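Local coordinates for protein GCN5 like acetylase + bromodomain (Cryptosporidium parvum, PDB 4LDF) that probably acetylates histone H3 as a GCN5-type acetyltransferase, of which the bromodomain, a module that generally recognises acetylated lysine, forms this chain, at residues S44-Y47 with E48-E52; S76-K79 with R80-N84; E29-W32 with P33-P37. All coordinates share one frame; numbering follows the deposited sequence.

Overall arrangement
The three contacts belong to a single bromodomain, a bundle of helices 14-27, 56-64, 71-88 and 93-110. Interactions 3 and 1 lie in series in the long connection between helices 14-27 and 56-64, interaction 1 around the short helix 46-49, their centres about 17 Å apart; interaction 2 is a stretch of helix 71-88. Interaction 2 touches both: Asn84 ND2 reaches Glu52 O at 2.8 Å, a probable hydrogen bond, while Met81 SD packs on Phe34 CB at 3.8 Å. Glycerol, probably from the crystallisation liquor, lies about 4 Å from the Pro33 side chain and about 4 Å from that of Tyr46, consistent with both contacts bordering the acetyl-lysine pocket, as in other bromodomains.

Interaction 1 of 3, residues S44-Y47 with E48-E52; sequences SDYY and EIIKE
Asp45 and Tyr46 offer their carbonyls to Glu48, Ile49 and Ile50 in a short helical turn with mixed spacing. Glu48 N bonds Asp45 O three residues back at 3.0 Å, approaching from above the carbonyl plane, and Ile49 N adds only a weak bond to the same oxygen. Tyr46 O is gripped by two amides: Ile49 N at 3.2 Å, well above the carbonyl plane, and Ile50 N at 2.8 Å, which arrives nearly in line with the carbonyl and with an N-H...O angle of 168°. The two amides thus converge on one carbonyl oxygen.

The same pair meets through its side chains. Ile50 CG1 sits over one face of the Tyr46 ring, 4.0 Å from its centroid and shifted toward the hydroxyl end, where Tyr46 CZ is 3.7 Å away; this is a CH-pi contact. CG of Tyr46, anti to the backbone N (chi1 -165°) and beside the carbonyl carbon, directs the ring along the turn so that one face meets Ile50. An edge of this ring, through CD2, stands over the centre of the Tyr47 face. The Tyr47 hydroxyl bonds Val38 O, and Asp45 OD1 bonds the Tyr88 hydroxyl. Past the turn, Lys51 folds back, its NZ donating to Glu48 O at 2.9 Å and to Ile49 O.

Chemically, the turn pairs a doubly held carbonyl with an aromatic ring covered by an aliphatic chain, which should limit rotation of Tyr46. Its place in the DYY sequence matches the bromodomain tyrosine that usually lines the acetyl-lysine pocket, so a fixed ring is consistent with a pocket wall here.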
ATOM      1  N   SER A  44      16.187   6.704  10.162  1.00 24.65           N
ATOM      2  CA  SER A  44      17.485   6.126   9.781  1.00 24.30           C
ATOM      3  C   SER A  44      17.614   4.610  10.044  1.00 25.53           C
ATOM      4  O   SER A  44      18.420   3.955   9.383  1.00 23.54           O
ATOM      5  CB  SER A  44      18.641   6.899  10.416  1.00 28.94           C
ATOM      6  OG  SER A  44      18.642   6.764  11.830  1.00 38.20           O
ATOM      7  N   ASP A  45      16.822   4.050  10.987  1.00 22.28           N
ATOM      8  CA  ASP A  45      16.884   2.606  11.280  1.00 21.58           C
ATOM      9  C   ASP A  45      15.893   1.750  10.463  1.00 25.85           C
ATOM     10  O   ASP A  45      15.945   0.523  10.554  1.00 26.37           O
ATOM     11  CB  ASP A  45      16.693   2.347  12.789  1.00 22.82           C
ATOM     12  CG  ASP A  45      15.379   2.836  13.376  1.00 28.22           C
ATOM     13  OD1 ASP A  45      14.596   3.472  12.636  1.00 26.46           O
ATOM     14  OD2 ASP A  45      15.178   2.675  14.601  1.00 31.46           O
ATOM     15  N   TYR A  46      14.986   2.389   9.688  1.00 20.86           N
ATOM     16  CA  TYR A  46      13.909   1.723   8.947  1.00 19.36           C
ATOM     17  C   TYR A  46      14.242   0.410   8.222  1.00 23.56           C
ATOM     18  O   TYR A  46      13.570  -0.608   8.432  1.00 21.85           O
ATOM     19  CB  TYR A  46      13.140   2.701   8.039  1.00 19.63           C
ATOM     20  CG  TYR A  46      11.822   2.127   7.561  1.00 20.46           C
ATOM     21  CD1 TYR A  46      10.692   2.138   8.379  1.00 21.46           C
ATOM     22  CD2 TYR A  46      11.710   1.541   6.299  1.00 21.32           C
ATOM     23  CE1 TYR A  46       9.483   1.590   7.950  1.00 22.55           C
ATOM     24  CE2 TYR A  46      10.515   0.954   5.876  1.00 22.19           C
ATOM     25  CZ  TYR A  46       9.401   1.002   6.695  1.00 25.15           C
ATOM     26  OH  TYR A  46       8.233   0.422   6.270  1.00 24.30           O
ATOM     27  N   TYR A  47      15.227   0.454   7.335  1.00 21.29           N
ATOM     28  CA  TYR A  47      15.606  -0.692   6.510  1.00 22.20           C
ATOM     29  C   TYR A  47      16.430  -1.770   7.239  1.00 28.42           C
ATOM     30  O   TYR A  47      16.723  -2.816   6.652  1.00 28.46           O
ATOM     31  CB  TYR A  47      16.238  -0.205   5.197  1.00 23.27           C
ATOM     32  CG  TYR A  47      15.299   0.696   4.425  1.00 24.20           C
ATOM     33  CD1 TYR A  47      14.299   0.166   3.616  1.00 24.76           C
ATOM     34  CD2 TYR A  47      15.381   2.081   4.537  1.00 25.09           C
ATOM     35  CE1 TYR A  47      13.409   0.988   2.932  1.00 23.34           C
ATOM     36  CE2 TYR A  47      14.499   2.914   3.853  1.00 25.66           C
ATOM     37  CZ  TYR A  47      13.527   2.363   3.037  1.00 29.36           C
ATOM     38  OH  TYR A  47      12.657   3.180   2.360  1.00 27.37           O
ATOM     39  N   GLU A  48      16.759  -1.530   8.531  1.00 24.94           N
ATOM     40  CA  GLU A  48      17.454  -2.497   9.395  1.00 24.27           C
ATOM     41  C   GLU A  48      16.378  -3.399  10.009  1.00 28.19           C
ATOM     42  O   GLU A  48      16.654  -4.522  10.404  1.00 27.96           O
ATOM     43  CB  GLU A  48      18.195  -1.775  10.554  1.00 25.35           C
ATOM     44  CG  GLU A  48      19.369  -0.895  10.157  1.00 28.74           C
ATOM     45  CD  GLU A  48      20.494  -1.588   9.414  1.00 43.74           C
ATOM     46  OE1 GLU A  48      20.960  -1.001   8.411  1.00 23.90           O
ATOM     47  OE2 GLU A  48      20.882  -2.721   9.794  1.00 37.06           O
ATOM     48  N   ILE A  49      15.161  -2.861  10.130  1.00 24.53           N
ATOM     49  CA  ILE A  49      13.999  -3.507  10.726  1.00 24.65           C
ATOM     50  C   ILE A  49      13.091  -4.117   9.656  1.00 26.51           C
ATOM     51  O   ILE A  49      12.647  -5.256   9.804  1.00 26.29           O
ATOM     52  CB  ILE A  49      13.212  -2.471  11.620  1.00 28.04           C
ATOM     53  CG1 ILE A  49      14.107  -1.699  12.640  1.00 28.35           C
ATOM     54  CG2 ILE A  49      12.003  -3.103  12.288  1.00 28.83           C
ATOM     55  CD1 ILE A  49      15.086  -2.541  13.526  1.00 26.22           C
ATOM     56  N   ILE A  50      12.770  -3.337   8.607  1.00 21.75           N
ATOM     57  CA  ILE A  50      11.840  -3.773   7.555  1.00 20.27           C
ATOM     58  C   ILE A  50      12.630  -4.297   6.361  1.00 25.09           C
ATOM     59  O   ILE A  50      13.258  -3.520   5.636  1.00 23.54           O
ATOM     60  CB  ILE A  50      10.820  -2.645   7.214  1.00 21.94           C
ATOM     61  CG1 ILE A  50      10.024  -2.130   8.474  1.00 22.21           C
ATOM     62  CG2 ILE A  50       9.908  -3.025   6.076  1.00 20.39           C
ATOM     63  CD1 ILE A  50       9.122  -3.163   9.256  1.00 29.58           C
ATOM     64  N   LYS A  51      12.610  -5.628   6.181  1.00 22.82           N
ATOM     65  CA  LYS A  51      13.383  -6.318   5.150  1.00 22.95           C
ATOM     66  C   LYS A  51      12.671  -6.543   3.828  1.00 28.01           C
ATOM     67  O   LYS A  51      13.320  -6.879   2.833  1.00 28.06           O
ATOM     68  CB  LYS A  51      14.039  -7.602   5.697  1.00 24.70           C
ATOM     69  CG  LYS A  51      15.183  -7.322   6.671  1.00 36.59           C
ATOM     70  CD  LYS A  51      14.714  -7.540   8.115  1.00 49.43           C
ATOM     71  CE  LYS A  51      15.801  -7.435   9.158  1.00 57.36           C
ATOM     72  NZ  LYS A  51      15.238  -7.021  10.476  1.00 56.06           N
ATOM     73  N   GLU A  52      11.348  -6.311   3.806  1.00 24.92           N
ATOM     74  CA  GLU A  52      10.509  -6.411   2.610  1.00 24.61           C
ATOM     75  C   GLU A  52       9.666  -5.125   2.556  1.00 27.85           C
ATOM     76  O   GLU A  52       8.443  -5.171   2.749  1.00 27.45           O
ATOM     77  CB  GLU A  52       9.630  -7.686   2.655  1.00 26.14           C
ATOM     78  CG  GLU A  52      10.406  -8.987   2.497  1.00 35.84           C
ATOM     79  CD  GLU A  52       9.698 -10.278   2.882  1.00 55.46           C
ATOM     80  OE1 GLU A  52       8.499 -10.446   2.556  1.00 32.93           O
ATOM     81  OE2 GLU A  52      10.374 -11.151   3.470  1.00 59.66           O
TER

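Interaction 2 of 3, residues S76-K79 with R80-N84; sequences SELK and RMFDN
Lys79 and Asp83, one helical turn apart, are joined by a salt bridge of 2.7 Å between Lys79 NZ and Asp83 OD2, with the ammonium on the syn lone pair of that oxygen. The lysine chain starts anti to the backbone N (chi1 -166°), runs extended and turns only at its end (chi4 -81°), which brings NZ to the side of OD2 that faces OD1. The other oxygen, OD1, has its own salt bridge to Arg86, so two cations share this carboxylate and probably help to keep it charged.

On another side of the helix the Arg80 guanidinium lies with one face over Glu77 CA, and Arg80 NH1 comes within 3.8 Å of Glu77 CG. The carboxylate and guanidinium planes are 27° apart, yet Glu77 OE1 and Arg80 NH1 stay 4.5 Å from each other, beyond a salt bridge. Each has stronger partners elsewhere: Glu77 bonds Thr54, Lys62 and Tyr68, while Arg80 NH2, like Asn84 ND2, donates to Glu52 O.

An apolar side completes the set. Leu78 CD1 rests 3.9 Å from Phe82 CE2 and 4.0 Å from Met81 CE, with Leu78 and Phe82 running alongside one another. The Met81 methyl also covers one face of the Phe82 ring, toward its rim.

Beneath these groups, Arg80 N bonds Ser76 O, Met81 N bonds Glu77 O and Asp83 N bonds Lys79 O, whereas the bond from Phe82 N to Leu78 O is weak at 3.5 Å.

Within the bundle, Leu78, Met81 and Phe82 point into the core. Leu25 of helix 14-27 touches all three, Met59 of helix 56-64 meets Leu78 and Met81, and helix 93-110 packs on Leu78 through Trp107 and on Phe82 through Leu102.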
ATOM      1  N   SER A  76      -1.333  -9.358  -0.928  1.00 20.80           N
ATOM      2  CA  SER A  76      -0.281  -9.729   0.031  1.00 19.65           C
ATOM      3  C   SER A  76       0.640  -8.537   0.271  1.00 20.75           C
ATOM      4  O   SER A  76       0.990  -8.259   1.417  1.00 19.01           O
ATOM      5  CB  SER A  76       0.541 -10.907  -0.476  1.00 22.44           C
ATOM      6  OG  SER A  76      -0.300 -11.980  -0.857  1.00 33.21           O
ATOM      7  N   GLU A  77       1.032  -7.848  -0.816  1.00 16.63           N
ATOM      8  CA  GLU A  77       1.898  -6.681  -0.797  1.00 16.64           C
ATOM      9  C   GLU A  77       1.214  -5.505  -0.099  1.00 21.17           C
ATOM     10  O   GLU A  77       1.845  -4.835   0.709  1.00 20.03           O
ATOM     11  CB  GLU A  77       2.286  -6.267  -2.227  1.00 17.45           C
ATOM     12  CG  GLU A  77       3.401  -5.229  -2.213  1.00 15.89           C
ATOM     13  CD  GLU A  77       4.177  -5.048  -3.498  1.00 32.12           C
ATOM     14  OE1 GLU A  77       5.199  -4.322  -3.472  1.00 21.83           O
ATOM     15  OE2 GLU A  77       3.778  -5.645  -4.524  1.00 25.11           O
ATOM     16  N   LEU A  78      -0.063  -5.234  -0.443  1.00 18.71           N
ATOM     17  CA  LEU A  78      -0.812  -4.153   0.188  1.00 18.42           C
ATOM     18  C   LEU A  78      -0.963  -4.425   1.683  1.00 22.53           C
ATOM     19  O   LEU A  78      -0.797  -3.493   2.472  1.00 22.80           O
ATOM     20  CB  LEU A  78      -2.187  -3.919  -0.482  1.00 18.30           C
ATOM     21  CG  LEU A  78      -3.067  -2.817   0.143  1.00 20.86           C
ATOM     22  CD1 LEU A  78      -2.414  -1.434   0.017  1.00 20.62           C
ATOM     23  CD2 LEU A  78      -4.460  -2.828  -0.458  1.00 22.07           C
ATOM     24  N   LYS A  79      -1.258  -5.688   2.079  1.00 19.25           N
ATOM     25  CA  LYS A  79      -1.366  -6.041   3.505  1.00 19.37           C
ATOM     26  C   LYS A  79      -0.020  -5.825   4.195  1.00 21.37           C
ATOM     27  O   LYS A  79       0.014  -5.253   5.284  1.00 19.59           O
ATOM     28  CB  LYS A  79      -1.844  -7.487   3.731  1.00 22.74           C
ATOM     29  CG  LYS A  79      -2.274  -7.702   5.175  1.00 34.57           C
ATOM     30  CD  LYS A  79      -2.384  -9.148   5.554  1.00 43.52           C
ATOM     31  CE  LYS A  79      -2.960  -9.287   6.947  1.00 42.51           C
ATOM     32  NZ  LYS A  79      -1.932  -9.081   8.012  1.00 30.93           N
ATOM     33  N   ARG A  80       1.080  -6.286   3.550  1.00 16.98           N
ATOM     34  CA  ARG A  80       2.465  -6.129   3.995  1.00 15.47           C
ATOM     35  C   ARG A  80       2.793  -4.638   4.208  1.00 19.46           C
ATOM     36  O   ARG A  80       3.451  -4.308   5.190  1.00 18.48           O
ATOM     37  CB  ARG A  80       3.441  -6.783   2.982  1.00 13.57           C
ATOM     38  CG  ARG A  80       4.941  -6.499   3.272  1.00 21.12           C
ATOM     39  CD  ARG A  80       5.921  -7.549   2.750  1.00 22.47           C
ATOM     40  NE  ARG A  80       5.608  -8.030   1.401  1.00 26.34           N
ATOM     41  CZ  ARG A  80       5.964  -7.424   0.272  1.00 41.33           C
ATOM     42  NH1 ARG A  80       5.645  -7.954  -0.900  1.00 36.47           N
ATOM     43  NH2 ARG A  80       6.644  -6.282   0.306  1.00 27.09           N
ATOM     44  N   MET A  81       2.290  -3.728   3.329  1.00 15.29           N
ATOM     45  CA  MET A  81       2.533  -2.296   3.550  1.00 14.23           C
ATOM     46  C   MET A  81       2.023  -1.864   4.955  1.00 19.35           C
ATOM     47  O   MET A  81       2.742  -1.175   5.685  1.00 18.20           O
ATOM     48  CB  MET A  81       1.870  -1.438   2.463  1.00 15.41           C
ATOM     49  CG  MET A  81       2.334   0.009   2.503  1.00 17.75           C
ATOM     50  SD  MET A  81       1.443   1.081   1.370  1.00 20.19           S
ATOM     51  CE  MET A  81      -0.206   1.147   2.200  1.00 17.04           C
ATOM     52  N   PHE A  82       0.806  -2.271   5.315  1.00 16.63           N
ATOM     53  CA  PHE A  82       0.209  -1.920   6.621  1.00 16.52           C
ATOM     54  C   PHE A  82       0.876  -2.658   7.800  1.00 21.11           C
ATOM     55  O   PHE A  82       1.119  -2.057   8.856  1.00 20.91           O
ATOM     56  CB  PHE A  82      -1.305  -2.122   6.587  1.00 17.41           C
ATOM     57  CG  PHE A  82      -2.012  -1.185   5.631  1.00 17.52           C
ATOM     58  CD1 PHE A  82      -1.989   0.194   5.837  1.00 19.85           C
ATOM     59  CD2 PHE A  82      -2.757  -1.683   4.567  1.00 17.61           C
ATOM     60  CE1 PHE A  82      -2.648   1.063   4.959  1.00 20.75           C
ATOM     61  CE2 PHE A  82      -3.456  -0.820   3.720  1.00 20.04           C
ATOM     62  CZ  PHE A  82      -3.399   0.545   3.922  1.00 18.87           C
ATOM     63  N   ASP A  83       1.246  -3.932   7.571  1.00 16.96           N
ATOM     64  CA  ASP A  83       1.931  -4.775   8.539  1.00 16.07           C
ATOM     65  C   ASP A  83       3.317  -4.227   8.890  1.00 20.67           C
ATOM     66  O   ASP A  83       3.643  -4.157  10.077  1.00 21.04           O
ATOM     67  CB  ASP A  83       1.998  -6.240   8.059  1.00 16.38           C
ATOM     68  CG  ASP A  83       0.695  -7.015   8.215  1.00 23.95           C
ATOM     69  OD1 ASP A  83      -0.183  -6.568   8.995  1.00 23.45           O
ATOM     70  OD2 ASP A  83       0.565  -8.083   7.592  1.00 27.41           O
ATOM     71  N   ASN A  84       4.093  -3.796   7.875  1.00 19.19           N
ATOM     72  CA  ASN A  84       5.430  -3.177   8.011  1.00 18.67           C
ATOM     73  C   ASN A  84       5.353  -1.945   8.889  1.00 22.41           C
ATOM     74  O   ASN A  84       6.165  -1.816   9.796  1.00 22.56           O
ATOM     75  CB  ASN A  84       6.016  -2.777   6.639  1.00 14.81           C
ATOM     76  CG  ASN A  84       6.541  -3.918   5.810  1.00 25.98           C
ATOM     77  OD1 ASN A  84       6.679  -5.044   6.279  1.00 23.30           O
ATOM     78  ND2 ASN A  84       6.882  -3.638   4.562  1.00 18.65           N
TER

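Interaction 3 of 3, residues E29-W32 with P33-P37; sequences ENAW and PFRKP
Trp32 lays its indole over the ring of Pro33, the next residue along the chain. Pro33 CD stands over one face of the five-membered ring, 3.5 Å from its centroid and 18° off the normal, a CH-pi contact in which Pro33 CD also lies 3.4 Å from Trp32 CD2. The indole reaches this place because CG sits between the backbone N and the carbonyl carbon (chi1 74°).

Arg35 runs back along the backbone of Trp32. Its extended chain places a guanidinium face over Trp32 CA, with Arg35 NH2 3.6 Å from Trp32 CB, and NE is held by Ser26 O at the end of helix 14-27. Phe34 turns its ring edge toward Asn30 O, 3.9 Å from Phe34 CE1. A backbone bond of 2.9 Å from Phe34 N to Ala31 O closes the turn, and a weak one links Arg35 N to Trp32 O.

Trp32, Pro33 and Phe34 form the WPF shelf of bromodomains, which typically borders the acetyl-lysine pocket. Trp32 and Pro33 lean on Tyr95 of helix 93-110, while Phe34 plunges inward among Ile56 of helix 56-64, Met81 and Cys85 of helix 71-88 and Leu102 of helix 93-110.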
ATOM      1  N   GLU A  29      -6.296  11.707   2.994  1.00 19.43           N
ATOM      2  CA  GLU A  29      -5.384  12.640   3.688  1.00 18.46           C
ATOM      3  C   GLU A  29      -4.311  11.966   4.579  1.00 23.09           C
ATOM      4  O   GLU A  29      -3.184  12.443   4.597  1.00 22.53           O
ATOM      5  CB  GLU A  29      -6.173  13.710   4.468  1.00 19.25           C
ATOM      6  CG  GLU A  29      -6.920  13.204   5.693  1.00 24.99           C
ATOM      7  CD  GLU A  29      -7.537  14.249   6.606  1.00 35.32           C
ATOM      8  OE1 GLU A  29      -7.879  13.891   7.753  1.00 29.62           O
ATOM      9  OE2 GLU A  29      -7.685  15.418   6.184  1.00 26.23           O
ATOM     10  N   ASN A  30      -4.658  10.850   5.264  1.00 19.52           N
ATOM     11  CA  ASN A  30      -3.778  10.082   6.163  1.00 19.41           C
ATOM     12  C   ASN A  30      -2.909   9.026   5.487  1.00 23.05           C
ATOM     13  O   ASN A  30      -2.183   8.298   6.168  1.00 24.28           O
ATOM     14  CB  ASN A  30      -4.572   9.494   7.343  1.00 16.27           C
ATOM     15  CG  ASN A  30      -5.170  10.570   8.211  1.00 28.52           C
ATOM     16  OD1 ASN A  30      -4.675  11.703   8.272  1.00 26.73           O
ATOM     17  ND2 ASN A  30      -6.268  10.268   8.866  1.00 20.58           N
ATOM     18  N   ALA A  31      -2.951   8.974   4.158  1.00 18.94           N
ATOM     19  CA  ALA A  31      -2.147   8.062   3.348  1.00 18.64           C
ATOM     20  C   ALA A  31      -0.749   8.607   3.098  1.00 19.87           C
ATOM     21  O   ALA A  31       0.119   7.876   2.602  1.00 19.12           O
ATOM     22  CB  ALA A  31      -2.844   7.797   2.029  1.00 19.28           C
ATOM     23  N   TRP A  32      -0.523   9.886   3.440  1.00 17.53           N
ATOM     24  CA  TRP A  32       0.760  10.545   3.239  1.00 17.48           C
ATOM     25  C   TRP A  32       2.023   9.750   3.695  1.00 23.07           C
ATOM     26  O   TRP A  32       2.970   9.736   2.908  1.00 23.30           O
ATOM     27  CB  TRP A  32       0.743  12.011   3.688  1.00 15.24           C
ATOM     28  CG  TRP A  32       0.759  12.214   5.172  1.00 16.10           C
ATOM     29  CD1 TRP A  32      -0.316  12.425   5.989  1.00 18.83           C
ATOM     30  CD2 TRP A  32       1.916  12.180   6.025  1.00 15.83           C
ATOM     31  NE1 TRP A  32       0.103  12.542   7.297  1.00 18.12           N
ATOM     32  CE2 TRP A  32       1.464  12.350   7.352  1.00 19.39           C
ATOM     33  CE3 TRP A  32       3.302  12.068   5.788  1.00 17.22           C
ATOM     34  CZ2 TRP A  32       2.344  12.374   8.445  1.00 18.89           C
ATOM     35  CZ3 TRP A  32       4.166  12.051   6.873  1.00 18.71           C
ATOM     36  CH2 TRP A  32       3.688  12.218   8.182  1.00 19.30           C
ATOM     37  N   PRO A  33       2.073   9.030   4.861  1.00 21.06           N
ATOM     38  CA  PRO A  33       3.307   8.293   5.209  1.00 21.22           C
ATOM     39  C   PRO A  33       3.559   7.050   4.358  1.00 26.69           C
ATOM     40  O   PRO A  33       4.590   6.390   4.542  1.00 26.84           O
ATOM     41  CB  PRO A  33       3.063   7.859   6.670  1.00 22.40           C
ATOM     42  CG  PRO A  33       1.900   8.586   7.135  1.00 26.29           C
ATOM     43  CD  PRO A  33       1.075   8.885   5.943  1.00 22.47           C
ATOM     44  N   PHE A  34       2.612   6.705   3.456  1.00 20.99           N
ATOM     45  CA  PHE A  34       2.697   5.495   2.634  1.00 19.52           C
ATOM     46  C   PHE A  34       2.875   5.796   1.138  1.00 22.91           C
ATOM     47  O   PHE A  34       3.040   4.861   0.361  1.00 21.85           O
ATOM     48  CB  PHE A  34       1.435   4.621   2.855  1.00 21.08           C
ATOM     49  CG  PHE A  34       1.058   4.367   4.306  1.00 22.49           C
ATOM     50  CD1 PHE A  34       0.205   5.232   4.983  1.00 24.35           C
ATOM     51  CD2 PHE A  34       1.537   3.246   4.983  1.00 25.67           C
ATOM     52  CE1 PHE A  34      -0.086   5.037   6.337  1.00 25.44           C
ATOM     53  CE2 PHE A  34       1.185   3.010   6.318  1.00 28.20           C
ATOM     54  CZ  PHE A  34       0.378   3.907   6.989  1.00 25.94           C
ATOM     55  N   ARG A  35       2.808   7.080   0.725  1.00 19.81           N
ATOM     56  CA  ARG A  35       2.899   7.443  -0.692  1.00 19.54           C
ATOM     57  C   ARG A  35       4.220   7.133  -1.342  1.00 22.85           C
ATOM     58  O   ARG A  35       4.241   6.779  -2.516  1.00 22.54           O
ATOM     59  CB  ARG A  35       2.504   8.917  -0.938  1.00 21.07           C
ATOM     60  CG  ARG A  35       1.030   9.167  -0.720  1.00 21.99           C
ATOM     61  CD  ARG A  35       0.654  10.605  -0.937  1.00 24.21           C
ATOM     62  NE  ARG A  35      -0.691  10.840  -0.431  1.00 22.85           N
ATOM     63  CZ  ARG A  35      -1.076  11.939   0.202  1.00 27.23           C
ATOM     64  NH1 ARG A  35      -2.312  12.045   0.661  1.00 19.19           N
ATOM     65  NH2 ARG A  35      -0.220  12.940   0.392  1.00 18.55           N
ATOM     66  N   LYS A  36       5.329   7.246  -0.590  1.00 21.29           N
ATOM     67  CA  LYS A  36       6.662   7.012  -1.139  1.00 21.22           C
ATOM     68  C   LYS A  36       7.505   6.156  -0.197  1.00 26.63           C
ATOM     69  O   LYS A  36       7.111   6.025   0.957  1.00 25.64           O
ATOM     70  CB  LYS A  36       7.342   8.374  -1.366  1.00 23.54           C
ATOM     71  N   PRO A  37       8.698   5.630  -0.599  1.00 26.69           N
ATOM     72  CA  PRO A  37       9.525   4.885   0.376  1.00 27.70           C
ATOM     73  C   PRO A  37      10.008   5.770   1.525  1.00 32.58           C
ATOM     74  O   PRO A  37      10.072   6.996   1.380  1.00 31.37           O
ATOM     75  CB  PRO A  37      10.699   4.364  -0.460  1.00 29.36           C
ATOM     76  CG  PRO A  37      10.772   5.278  -1.630  1.00 33.72           C
ATOM     77  CD  PRO A  37       9.347   5.662  -1.930  1.00 28.94           C
TER